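Local structure of ochratoxinase (Aspergillus niger, 4C65) at residues K280-E292 / A332-E346. The protein cuts ochratoxin A, a fungal toxin, into ochratoxin alpha and L-phenylalanine, acting as a zinc-dependent carboxypeptidase that releases C-terminal aromatic residues. Numbering follows the deposited sequence.
Sequences KGILYVATRSVIE and ALGTDTAPGGPTALE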
ATOM      1  N   LYS A 280      15.535  33.169 -30.491  1.00 29.20           N
ATOM      2  CA  LYS A 280      15.927  31.915 -29.847  1.00 28.10           C
ATOM      3  C   LYS A 280      15.650  30.665 -30.670  1.00 24.72           C
ATOM      4  O   LYS A 280      15.957  29.562 -30.229  1.00 24.03           O
ATOM      5  CB  LYS A 280      15.212  31.812 -28.511  1.00 29.77           C
ATOM      6  CG  LYS A 280      15.623  32.880 -27.505  1.00 32.86           C
ATOM      7  CD  LYS A 280      14.747  32.777 -26.264  1.00 34.36           C
ATOM      8  CE  LYS A 280      15.214  33.712 -25.169  1.00 37.13           C
ATOM      9  NZ  LYS A 280      16.546  33.379 -24.622  1.00 39.05           N
ATOM     10  N   GLY A 281      15.073  30.816 -31.855  1.00 23.21           N
ATOM     11  CA  GLY A 281      14.839  29.675 -32.739  1.00 21.29           C
ATOM     12  C   GLY A 281      13.771  28.751 -32.186  1.00 19.62           C
ATOM     13  O   GLY A 281      13.971  27.547 -32.089  1.00 18.17           O
ATOM     14  N   ILE A 282      12.636  29.335 -31.829  1.00 19.06           N
ATOM     15  CA  ILE A 282      11.548  28.597 -31.248  1.00 18.03           C
ATOM     16  C   ILE A 282      10.462  28.399 -32.289  1.00 17.17           C
ATOM     17  O   ILE A 282      10.059  29.339 -32.956  1.00 17.33           O
ATOM     18  CB  ILE A 282      10.981  29.321 -30.029  1.00 18.57           C
ATOM     19  CG1 ILE A 282      12.111  29.613 -29.026  1.00 19.13           C
ATOM     20  CG2 ILE A 282       9.871  28.486 -29.375  1.00 17.92           C
ATOM     21  CD1 ILE A 282      11.704  30.447 -27.823  1.00 19.73           C
ATOM     22  N   LEU A 283       9.979  27.159 -32.400  1.00 15.91           N
ATOM     23  CA  LEU A 283       9.010  26.805 -33.413  1.00 15.32           C
ATOM     24  C   LEU A 283       7.601  27.199 -32.978  1.00 15.25           C
ATOM     25  O   LEU A 283       7.242  27.028 -31.808  1.00 15.09           O
ATOM     26  CB  LEU A 283       9.062  25.315 -33.699  1.00 14.51           C
ATOM     27  CG  LEU A 283       8.247  24.814 -34.892  1.00 14.51           C
ATOM     28  CD1 LEU A 283       8.802  25.375 -36.195  1.00 15.30           C
ATOM     29  CD2 LEU A 283       8.300  23.312 -34.923  1.00 13.92           C
ATOM     30  N   TYR A 284       6.812  27.712 -33.940  1.00 15.28           N
ATOM     31  CA  TYR A 284       5.433  28.120 -33.732  1.00 15.61           C
ATOM     32  C   TYR A 284       4.509  27.104 -34.396  1.00 15.30           C
ATOM     33  O   TYR A 284       4.546  26.932 -35.615  1.00 15.14           O
ATOM     34  CB  TYR A 284       5.199  29.494 -34.348  1.00 16.57           C
ATOM     35  CG  TYR A 284       3.940  30.257 -33.919  1.00 17.24           C
ATOM     36  CD1 TYR A 284       2.673  29.840 -34.293  1.00 17.28           C
ATOM     37  CD2 TYR A 284       4.041  31.448 -33.201  1.00 18.01           C
ATOM     38  CE1 TYR A 284       1.538  30.566 -33.939  1.00 18.15           C
ATOM     39  CE2 TYR A 284       2.921  32.179 -32.833  1.00 18.79           C
ATOM     40  CZ  TYR A 284       1.667  31.742 -33.203  1.00 18.93           C
ATOM     41  OH  TYR A 284       0.552  32.469 -32.837  1.00 19.92           O
ATOM     42  N   VAL A 285       3.665  26.462 -33.594  1.00 15.15           N
ATOM     43  CA  VAL A 285       2.673  25.532 -34.086  1.00 15.03           C
ATOM     44  C   VAL A 285       1.303  26.005 -33.643  1.00 16.14           C
ATOM     45  O   VAL A 285       0.909  25.821 -32.488  1.00 16.11           O
ATOM     46  CB  VAL A 285       2.948  24.124 -33.554  1.00 14.06           C
ATOM     47  CG1 VAL A 285       1.938  23.132 -34.117  1.00 13.98           C
ATOM     48  CG2 VAL A 285       4.372  23.718 -33.903  1.00 13.58           C
ATOM     49  N   ALA A 286       0.552  26.570 -34.581  1.00 17.26           N
ATOM     50  CA  ALA A 286      -0.682  27.287 -34.247  1.00 18.54           C
ATOM     51  C   ALA A 286      -1.864  26.386 -33.837  1.00 18.72           C
ATOM     52  O   ALA A 286      -2.633  26.752 -32.966  1.00 18.99           O
ATOM     53  CB  ALA A 286      -1.076  28.193 -35.410  1.00 19.43           C
ATOM     54  N   THR A 287      -1.970  25.213 -34.459  1.00 18.35           N
ATOM     55  CA  THR A 287      -3.153  24.332 -34.352  1.00 18.70           C
ATOM     56  C   THR A 287      -4.458  25.091 -34.538  1.00 19.87           C
ATOM     57  O   THR A 287      -5.344  25.048 -33.700  1.00 20.34           O
ATOM     58  CB  THR A 287      -3.181  23.498 -33.046  1.00 18.54           C
ATOM     59  OG1 THR A 287      -3.417  24.340 -31.923  1.00 19.45           O
ATOM     60  CG2 THR A 287      -1.864  22.772 -32.827  1.00 17.72           C
ATOM     61  N   ARG A 288      -4.579  25.776 -35.671  1.00 20.51           N
ATOM     62  CA  ARG A 288      -5.743  26.605 -35.939  1.00 21.84           C
ATOM     63  C   ARG A 288      -6.982  25.756 -36.113  1.00 22.77           C
ATOM     64  O   ARG A 288      -8.085  26.231 -35.858  1.00 23.77           O
ATOM     65  CB  ARG A 288      -5.511  27.503 -37.170  1.00 22.18           C
ATOM     66  CG  ARG A 288      -6.657  28.462 -37.511  1.00 23.43           C
ATOM     67  CD  ARG A 288      -6.929  29.477 -36.417  1.00 23.96           C
ATOM     68  NE  ARG A 288      -8.134  30.244 -36.682  1.00 25.55           N
ATOM     69  CZ  ARG A 288      -8.570  31.259 -35.924  1.00 26.42           C
ATOM     70  NH1 ARG A 288      -7.918  31.622 -34.822  1.00 25.95           N
ATOM     71  NH2 ARG A 288      -9.669  31.903 -36.256  1.00 27.95           N
ATOM     72  N   SER A 289      -6.809  24.498 -36.517  1.00 22.71           N
ATOM     73  CA  SER A 289      -7.947  23.572 -36.689  1.00 23.90           C
ATOM     74  C   SER A 289      -8.817  23.483 -35.443  1.00 25.29           C
ATOM     75  O   SER A 289     -10.040  23.518 -35.522  1.00 27.12           O
ATOM     76  CB  SER A 289      -7.475  22.168 -37.054  1.00 22.88           C
ATOM     77  OG  SER A 289      -7.078  22.099 -38.410  1.00 22.81           O
ATOM     78  N   VAL A 290      -8.184  23.373 -34.293  1.00 25.22           N
ATOM     79  CA  VAL A 290      -8.899  23.224 -33.064  1.00 26.37           C
ATOM     80  C   VAL A 290      -9.761  24.445 -32.735  1.00 27.64           C
ATOM     81  O   VAL A 290     -10.891  24.323 -32.238  1.00 28.68           O
ATOM     82  CB  VAL A 290      -7.872  22.840 -31.981  1.00 26.12           C
ATOM     83  CG1 VAL A 290      -7.683  23.877 -30.883  1.00 27.31           C
ATOM     84  CG2 VAL A 290      -8.159  21.468 -31.405  1.00 26.26           C
ATOM     85  N   ILE A 291      -9.240  25.627 -33.023  1.00 27.99           N
ATOM     86  CA  ILE A 291     -10.015  26.866 -32.868  1.00 29.81           C
ATOM     87  C   ILE A 291     -11.190  26.882 -33.835  1.00 31.02           C
ATOM     88  O   ILE A 291     -12.290  27.301 -33.471  1.00 32.74           O
ATOM     89  CB  ILE A 291      -9.156  28.133 -33.076  1.00 30.01           C
ATOM     90  CG1 ILE A 291      -8.428  28.530 -31.792  1.00 30.24           C
ATOM     91  CG2 ILE A 291     -10.024  29.370 -33.245  1.00 31.51           C
ATOM     92  CD1 ILE A 291      -7.192  27.859 -31.292  1.00 29.12           C
ATOM     93  N   GLU A 292     -10.946  26.451 -35.067  1.00 30.43           N
ATOM     94  CA  GLU A 292     -11.957  26.513 -36.110  1.00 31.77           C
ATOM     95  C   GLU A 292     -13.099  25.566 -35.819  1.00 33.20           C
ATOM     96  O   GLU A 292     -14.232  25.850 -36.165  1.00 34.29           O
ATOM     97  CB  GLU A 292     -11.344  26.220 -37.482  1.00 30.98           C
ATOM     98  CG  GLU A 292     -10.403  27.305 -38.008  1.00 30.56           C
ATOM     99  CD  GLU A 292     -11.107  28.630 -38.281  1.00 31.93           C
ATOM    100  OE1 GLU A 292     -12.325  28.635 -38.531  1.00 33.06           O
ATOM    101  OE2 GLU A 292     -10.429  29.669 -38.235  1.00 31.48           O
ATOM    102  N   ALA A 332       5.573  25.595 -38.124  1.00 16.68           N
ATOM    103  CA  ALA A 332       5.230  24.263 -38.605  1.00 16.14           C
ATOM    104  C   ALA A 332       3.759  24.031 -38.326  1.00 16.50           C
ATOM    105  O   ALA A 332       3.140  24.754 -37.530  1.00 17.61           O
ATOM    106  CB  ALA A 332       6.075  23.202 -37.949  1.00 15.06           C
ATOM    107  N   LEU A 333       3.185  23.054 -39.015  1.00 15.93           N
ATOM    108  CA  LEU A 333       1.750  22.822 -38.944  1.00 15.93           C
ATOM    109  C   LEU A 333       1.412  21.649 -38.030  1.00 15.06           C
ATOM    110  O   LEU A 333       2.074  20.611 -38.051  1.00 14.43           O
ATOM    111  CB  LEU A 333       1.144  22.557 -40.337  1.00 16.15           C
ATOM    112  CG  LEU A 333       1.259  23.699 -41.331  1.00 16.79           C
ATOM    113  CD1 LEU A 333       0.412  23.417 -42.552  1.00 17.52           C
ATOM    114  CD2 LEU A 333       0.842  25.034 -40.732  1.00 17.73           C
ATOM    115  N   GLY A 334       0.362  21.849 -37.228  1.00 15.25           N
ATOM    116  CA  GLY A 334      -0.176  20.833 -36.351  1.00 14.66           C
ATOM    117  C   GLY A 334      -1.650  21.042 -36.260  1.00 15.28           C
ATOM    118  O   GLY A 334      -2.123  22.163 -36.341  1.00 15.75           O
ATOM    119  N   THR A 335      -2.377  19.951 -36.054  1.00 15.43           N
ATOM    120  CA  THR A 335      -3.845  19.961 -36.117  1.00 16.27           C
ATOM    121  C   THR A 335      -4.514  19.820 -34.749  1.00 16.30           C
ATOM    122  O   THR A 335      -5.605  20.354 -34.513  1.00 17.31           O
ATOM    123  CB  THR A 335      -4.303  18.835 -37.055  1.00 16.26           C
ATOM    124  OG1 THR A 335      -3.654  18.996 -38.317  1.00 16.32           O
ATOM    125  CG2 THR A 335      -5.807  18.883 -37.285  1.00 17.53           C
ATOM    126  N   ASP A 336      -3.842  19.106 -33.848  1.00 15.63           N
ATOM    127  CA  ASP A 336      -4.381  18.712 -32.552  1.00 15.62           C
ATOM    128  C   ASP A 336      -5.553  17.766 -32.743  1.00 16.07           C
ATOM    129  O   ASP A 336      -6.687  18.073 -32.404  1.00 17.10           O
ATOM    130  CB  ASP A 336      -4.768  19.926 -31.721  1.00 16.26           C
ATOM    131  CG  ASP A 336      -4.842  19.620 -30.224  1.00 16.27           C
ATOM    132  OD1 ASP A 336      -4.920  18.450 -29.819  1.00 16.05           O
ATOM    133  OD2 ASP A 336      -4.833  20.581 -29.447  1.00 16.81           O
ATOM    134  N   THR A 337      -5.256  16.599 -33.281  1.00 15.48           N
ATOM    135  CA  THR A 337      -6.284  15.608 -33.578  1.00 16.00           C
ATOM    136  C   THR A 337      -5.722  14.185 -33.451  1.00 15.33           C
ATOM    137  O   THR A 337      -4.526  13.983 -33.291  1.00 14.06           O
ATOM    138  CB  THR A 337      -6.829  15.862 -35.002  1.00 16.47           C
ATOM    139  OG1 THR A 337      -8.012  15.097 -35.217  1.00 17.35           O
ATOM    140  CG2 THR A 337      -5.791  15.506 -36.043  1.00 15.70           C
ATOM    141  N   ALA A 338      -6.608  13.201 -33.521  1.00 16.16           N
ATOM    142  CA  ALA A 338      -6.220  11.791 -33.522  1.00 15.97           C
ATOM    143  C   ALA A 338      -5.615  11.419 -34.865  1.00 15.79           C
ATOM    144  O   ALA A 338      -5.955  12.002 -35.890  1.00 15.68           O
ATOM    145  CB  ALA A 338      -7.445  10.909 -33.248  1.00 17.01           C
ATOM    146  N   PRO A 339      -4.723  10.424 -34.873  1.00 15.93           N
ATOM    147  CA  PRO A 339      -4.183   9.854 -36.137  1.00 15.94           C
ATOM    148  C   PRO A 339      -5.265   9.475 -37.138  1.00 16.98           C
ATOM    149  O   PRO A 339      -6.291   8.927 -36.751  1.00 17.97           O
ATOM    150  CB  PRO A 339      -3.469   8.598 -35.663  1.00 15.71           C
ATOM    151  CG  PRO A 339      -2.992   8.969 -34.280  1.00 14.99           C
ATOM    152  CD  PRO A 339      -4.061   9.842 -33.691  1.00 15.43           C
ATOM    153  N   GLY A 340      -5.050   9.851 -38.392  1.00 17.04           N
ATOM    154  CA  GLY A 340      -6.056   9.742 -39.416  1.00 18.25           C
ATOM    155  C   GLY A 340      -7.114  10.819 -39.352  1.00 19.23           C
ATOM    156  O   GLY A 340      -8.103  10.775 -40.087  1.00 20.13           O
ATOM    157  N   GLY A 341      -6.902  11.815 -38.499  1.00 19.29           N
ATOM    158  CA  GLY A 341      -7.804  12.956 -38.410  1.00 20.26           C
ATOM    159  C   GLY A 341      -7.632  13.891 -39.592  1.00 20.67           C
ATOM    160  O   GLY A 341      -6.810  13.644 -40.478  1.00 20.17           O
ATOM    161  N   PRO A 342      -8.420  14.978 -39.626  1.00 21.61           N
ATOM    162  CA  PRO A 342      -8.450  15.912 -40.736  1.00 21.96           C
ATOM    163  C   PRO A 342      -7.250  16.852 -40.740  1.00 21.13           C
ATOM    164  O   PRO A 342      -7.419  18.063 -40.681  1.00 21.58           O
ATOM    165  CB  PRO A 342      -9.739  16.685 -40.486  1.00 23.49           C
ATOM    166  CG  PRO A 342      -9.857  16.703 -38.999  1.00 23.21           C
ATOM    167  CD  PRO A 342      -9.369  15.354 -38.564  1.00 22.47           C
ATOM    168  N   THR A 343      -6.045  16.299 -40.843  1.00 20.01           N
ATOM    169  CA  THR A 343      -4.845  17.108 -40.794  1.00 19.60           C
ATOM    170  C   THR A 343      -4.657  18.069 -42.002  1.00 20.27           C
ATOM    171  O   THR A 343      -4.071  19.145 -41.866  1.00 19.75           O
ATOM    172  CB  THR A 343      -3.597  16.221 -40.654  1.00 18.84           C
ATOM    173  OG1 THR A 343      -3.607  15.205 -41.663  1.00 18.98           O
ATOM    174  CG2 THR A 343      -3.553  15.581 -39.248  1.00 18.24           C
ATOM    175  N   ALA A 344      -5.180  17.677 -43.166  1.00 21.02           N
ATOM    176  CA  ALA A 344      -5.057  18.485 -44.388  1.00 21.51           C
ATOM    177  C   ALA A 344      -5.699  19.860 -44.245  1.00 22.19           C
ATOM    178  O   ALA A 344      -5.234  20.826 -44.841  1.00 22.95           O
ATOM    179  CB  ALA A 344      -5.660  17.740 -45.574  1.00 22.23           C
ATOM    180  N   LEU A 345      -6.749  19.951 -43.436  1.00 22.46           N
ATOM    181  CA  LEU A 345      -7.386  21.226 -43.137  1.00 23.12           C
ATOM    182  C   LEU A 345      -6.416  22.284 -42.607  1.00 22.17           C
ATOM    183  O   LEU A 345      -6.631  23.489 -42.796  1.00 22.77           O
ATOM    184  CB  LEU A 345      -8.475  21.044 -42.088  1.00 23.78           C
ATOM    185  CG  LEU A 345      -9.887  20.622 -42.478  1.00 25.38           C
ATOM    186  CD1 LEU A 345     -10.833  20.820 -41.303  1.00 26.15           C
ATOM    187  CD2 LEU A 345     -10.410  21.431 -43.650  1.00 26.94           C
ATOM    188  N   GLU A 346      -5.401  21.848 -41.879  1.00 20.40           N
ATOM    189  CA  GLU A 346      -4.478  22.787 -41.275  1.00 19.85           C
ATOM    190  C   GLU A 346      -3.706  23.551 -42.356  1.00 20.08           C
ATOM    191  O   GLU A 346      -3.334  24.724 -42.152  1.00 20.41           O
ATOM    192  CB  GLU A 346      -3.520  22.066 -40.329  1.00 18.52           C
ATOM    193  CG  GLU A 346      -2.736  22.985 -39.412  1.00 18.14           C
ATOM    194  CD  GLU A 346      -3.619  23.764 -38.446  1.00 18.68           C
ATOM    195  OE1 GLU A 346      -4.761  23.351 -38.185  1.00 18.82           O
ATOM    196  OE2 GLU A 346      -3.136  24.798 -37.937  1.00 18.81           O
TER
HETATM  197  O   HOH W   1       1.234  26.263 -37.299  1.00 15.86           O
HETATM  198  O   HOH W   2      -0.493  24.503 -37.159  1.00  6.20           O
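The carboxylate of E346 lies across the N-terminal turn of helix 288-297 and takes up the amide N-H groups of R288 and S289. OE2 accepts R288 N at 2.9 Å through its syn lone pair, and OE1 takes S289 N in the same manner. S289 suits the spot because its short hydroxyl gives OE1 a second donor, OG at 2.6 Å, met close to end-on. Glutamate suits the place: its chain, bent at chi2 (63°), presents two oxygens to a helix N-terminus, whose dipole probably stabilises the negative charge. A water bonded to OE2 also accepts from T287 N and G334 N, bridging the two chains just past the ends of strands 283-285 and 331-332. These strands are neighbours in the parallel sheet of the twisted TIM barrel, where A332 N reaches Y284 O at 3.0 Å; A332 CB is small enough to sit against both methyls of L283. G334, lacking a side chain, allows V285 CG1 to lie 3.7 Å from G334 N. At the C-terminal end of the strands stands the active-site D336, whose OD1 makes a weak hydrogen bond with ND1 of H71, a ligand of the first zinc. V290 CG2 packs on D336 CB at 3.7 Å, while the T287 hydroxyl bonds both A286 O and ND1 of H265, a ligand of the second zinc.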